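Long-range contact in phospholipase A1 (Salmonella typhi, PDB 7EZZ), which hydrolyses acyl ester bonds of phospholipids in the outer membrane, probably as a calcium-dependent dimer built from beta-barrels: residues B[211-216]-B[227-232]. Numbering follows the deposited sequence.
Sequences AEVGLS and TQVYSG
The carboxylate of Glu-212 and the amide of Gln-228 stack with their planes 13° apart, Glu-212 CD lying 3.6 Å from Gln-228 NE2, without a hydrogen bond. Both side chains leave on the face that carries Tyr-230, which looks into the barrel, and their extended chains, with CG anti to N (chi1 near 180° in both), bring the ends together. Gln-228 NE2 is instead hydrogen-bonded to the hydroxyls of Tyr-226 and Tyr-27, which, with a weak bond from Lys-56 NZ to OE1, probably help set the rotation of the amide. The ring of Tyr-230 has Ala-211 O over one face, 3.6 Å above its plane and offset toward the rim, and Gly-232 O in plane at its edge. Glu-212 CB comes to Tyr-230 CD2 obliquely, at 3.6 Å. The phenol oxygen bonds to Tyr-233 O, in the residue that follows the segment. On the reverse face, at the barrel's surface and probably against lipid, Val-213 and Val-229 lie side by side, Val-213 CG2 packing 3.8 Å from Val-229 CB. The strands are antiparallel, at 169°. Ala-211 with Ser-231, Val-213 with Val-229 and Leu-215 with Thr-227 are the hydrogen-bonded pairs, each joined by two bonds, such as Val-213 N to Val-229 O at 2.8 Å. CA atoms of the non-hydrogen-bonded pairs turn toward carbonyls of the adjoining hydrogen-bonded pairs, as Gly-214 CA does to Thr-227 O at 3.2 Å. The two segments belong to the hairpin of strands 208-218 and 224-231 in the closed twelve-stranded barrel of this phospholipase. Strand 194-203 continues the sheet beside 211-216, through backbone bonds such as Glu-212 with Lys-199, and strand 243-252 flanks 227-231, where Val-229 touches Val-247 and Ser-231 OG bonds to Thr-245 OG1.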
ATOM      1  N   ALA B 211     -10.324 -21.024  -4.204  1.00 28.69           N
ATOM      2  CA  ALA B 211      -8.954 -21.402  -3.915  1.00 30.36           C
ATOM      3  C   ALA B 211      -7.963 -20.591  -4.746  1.00 30.68           C
ATOM      4  O   ALA B 211      -8.227 -20.200  -5.885  1.00 30.46           O
ATOM      5  CB  ALA B 211      -8.769 -22.882  -4.134  1.00 33.04           C
ATOM      6  N   GLU B 212      -6.795 -20.369  -4.158  1.00 31.31           N
ATOM      7  CA  GLU B 212      -5.759 -19.596  -4.820  1.00 33.29           C
ATOM      8  C   GLU B 212      -4.467 -20.402  -4.713  1.00 33.31           C
ATOM      9  O   GLU B 212      -3.934 -20.552  -3.610  1.00 37.92           O
ATOM     10  CB  GLU B 212      -5.665 -18.217  -4.159  1.00 32.55           C
ATOM     11  CG  GLU B 212      -4.551 -17.346  -4.665  1.00 37.84           C
ATOM     12  CD  GLU B 212      -4.150 -16.283  -3.653  1.00 46.24           C
ATOM     13  OE1 GLU B 212      -4.919 -15.292  -3.523  1.00 49.46           O
ATOM     14  OE2 GLU B 212      -3.079 -16.444  -2.991  1.00 49.05           O
ATOM     15  N   VAL B 213      -3.975 -20.900  -5.855  1.00 28.52           N
ATOM     16  CA  VAL B 213      -2.737 -21.666  -5.880  1.00 28.15           C
ATOM     17  C   VAL B 213      -1.608 -20.816  -6.471  1.00 27.88           C
ATOM     18  O   VAL B 213      -1.815 -19.975  -7.348  1.00 26.50           O
ATOM     19  CB  VAL B 213      -2.894 -23.022  -6.609  1.00 28.88           C
ATOM     20  CG1 VAL B 213      -3.777 -23.984  -5.835  1.00 26.90           C
ATOM     21  CG2 VAL B 213      -3.418 -22.868  -8.039  1.00 29.03           C
ATOM     22  N   GLY B 214      -0.386 -21.040  -5.995  1.00 27.58           N
ATOM     23  CA  GLY B 214       0.682 -20.196  -6.500  1.00 25.40           C
ATOM     24  C   GLY B 214       2.025 -20.908  -6.502  1.00 23.67           C
ATOM     25  O   GLY B 214       2.209 -21.865  -5.774  1.00 22.55           O
ATOM     26  N   LEU B 215       2.956 -20.408  -7.324  1.00 22.99           N
ATOM     27  CA  LEU B 215       4.335 -20.868  -7.332  1.00 22.66           C
ATOM     28  C   LEU B 215       5.262 -19.673  -7.511  1.00 22.62           C
ATOM     29  O   LEU B 215       5.040 -18.815  -8.363  1.00 25.64           O
ATOM     30  CB  LEU B 215       4.510 -21.898  -8.451  1.00 23.49           C
ATOM     31  CG  LEU B 215       5.957 -22.272  -8.794  1.00 24.42           C
ATOM     32  CD1 LEU B 215       6.643 -23.014  -7.653  1.00 23.75           C
ATOM     33  CD2 LEU B 215       6.013 -23.102 -10.069  1.00 25.21           C
ATOM     34  N   SER B 216       6.303 -19.609  -6.679  1.00 21.61           N
ATOM     35  CA  SER B 216       7.256 -18.508  -6.763  1.00 19.48           C
ATOM     36  C   SER B 216       8.681 -19.043  -6.719  1.00 19.94           C
ATOM     37  O   SER B 216       8.954 -20.093  -6.138  1.00 19.57           O
ATOM     38  CB  SER B 216       7.044 -17.470  -5.698  1.00 19.10           C
ATOM     39  OG  SER B 216       7.527 -17.924  -4.450  1.00 20.87           O
ATOM     40  N   THR B 227       3.683 -16.977 -10.132  1.00 19.13           N
ATOM     41  CA  THR B 227       2.522 -17.327 -10.938  1.00 20.38           C
ATOM     42  C   THR B 227       1.380 -17.687  -9.996  1.00 18.97           C
ATOM     43  O   THR B 227       1.607 -18.378  -9.005  1.00 17.95           O
ATOM     44  CB  THR B 227       2.814 -18.491 -11.901  1.00 22.44           C
ATOM     45  OG1 THR B 227       3.698 -18.009 -12.909  1.00 26.15           O
ATOM     46  CG2 THR B 227       1.623 -18.905 -12.740  1.00 23.64           C
ATOM     47  N   GLN B 228       0.168 -17.264 -10.351  1.00 18.16           N
ATOM     48  CA  GLN B 228      -0.976 -17.485  -9.491  1.00 19.30           C
ATOM     49  C   GLN B 228      -2.155 -17.986 -10.320  1.00 19.71           C
ATOM     50  O   GLN B 228      -2.366 -17.498 -11.432  1.00 20.53           O
ATOM     51  CB  GLN B 228      -1.300 -16.166  -8.783  1.00 19.99           C
ATOM     52  CG  GLN B 228      -2.495 -16.239  -7.839  1.00 20.18           C
ATOM     53  CD  GLN B 228      -2.897 -14.911  -7.238  1.00 20.10           C
ATOM     54  OE1 GLN B 228      -3.792 -14.240  -7.758  1.00 20.08           O
ATOM     55  NE2 GLN B 228      -2.252 -14.530  -6.136  1.00 17.87           N
ATOM     56  N   VAL B 229      -2.940 -18.930  -9.770  1.00 18.53           N
ATOM     57  CA  VAL B 229      -4.265 -19.226 -10.295  1.00 17.53           C
ATOM     58  C   VAL B 229      -5.260 -19.069  -9.150  1.00 19.46           C
ATOM     59  O   VAL B 229      -5.078 -19.663  -8.082  1.00 19.61           O
ATOM     60  CB  VAL B 229      -4.338 -20.634 -10.911  1.00 17.92           C
ATOM     61  CG1 VAL B 229      -5.736 -21.003 -11.367  1.00 19.54           C
ATOM     62  CG2 VAL B 229      -3.445 -20.750 -12.122  1.00 19.24           C
ATOM     63  N   TYR B 230      -6.305 -18.253  -9.367  1.00 20.16           N
ATOM     64  CA  TYR B 230      -7.458 -18.229  -8.478  1.00 20.45           C
ATOM     65  C   TYR B 230      -8.641 -18.899  -9.170  1.00 22.65           C
ATOM     66  O   TYR B 230      -8.875 -18.705 -10.370  1.00 26.22           O
ATOM     67  CB  TYR B 230      -7.851 -16.799  -8.094  1.00 20.14           C
ATOM     68  CG  TYR B 230      -8.868 -16.745  -6.973  1.00 21.03           C
ATOM     69  CD1 TYR B 230     -10.217 -16.981  -7.205  1.00 20.10           C
ATOM     70  CD2 TYR B 230      -8.472 -16.538  -5.654  1.00 21.30           C
ATOM     71  CE1 TYR B 230     -11.145 -16.991  -6.171  1.00 20.69           C
ATOM     72  CE2 TYR B 230      -9.384 -16.528  -4.609  1.00 21.13           C
ATOM     73  CZ  TYR B 230     -10.730 -16.770  -4.865  1.00 22.21           C
ATOM     74  OH  TYR B 230     -11.645 -16.811  -3.844  1.00 19.91           O
ATOM     75  N   SER B 231      -9.394 -19.694  -8.410  1.00 24.58           N
ATOM     76  CA  SER B 231     -10.631 -20.241  -8.949  1.00 27.18           C
ATOM     77  C   SER B 231     -11.723 -20.317  -7.881  1.00 25.72           C
ATOM     78  O   SER B 231     -11.499 -20.813  -6.784  1.00 24.77           O
ATOM     79  CB  SER B 231     -10.394 -21.596  -9.596  1.00 29.14           C
ATOM     80  OG  SER B 231     -11.516 -21.946 -10.391  1.00 29.91           O
ATOM     81  N   GLY B 232     -12.912 -19.820  -8.219  1.00 25.62           N
ATOM     82  CA  GLY B 232     -14.059 -19.978  -7.342  1.00 29.51           C
ATOM     83  C   GLY B 232     -14.705 -18.638  -7.018  1.00 35.85           C
ATOM     84  O   GLY B 232     -14.574 -17.681  -7.791  1.00 38.29           O
TER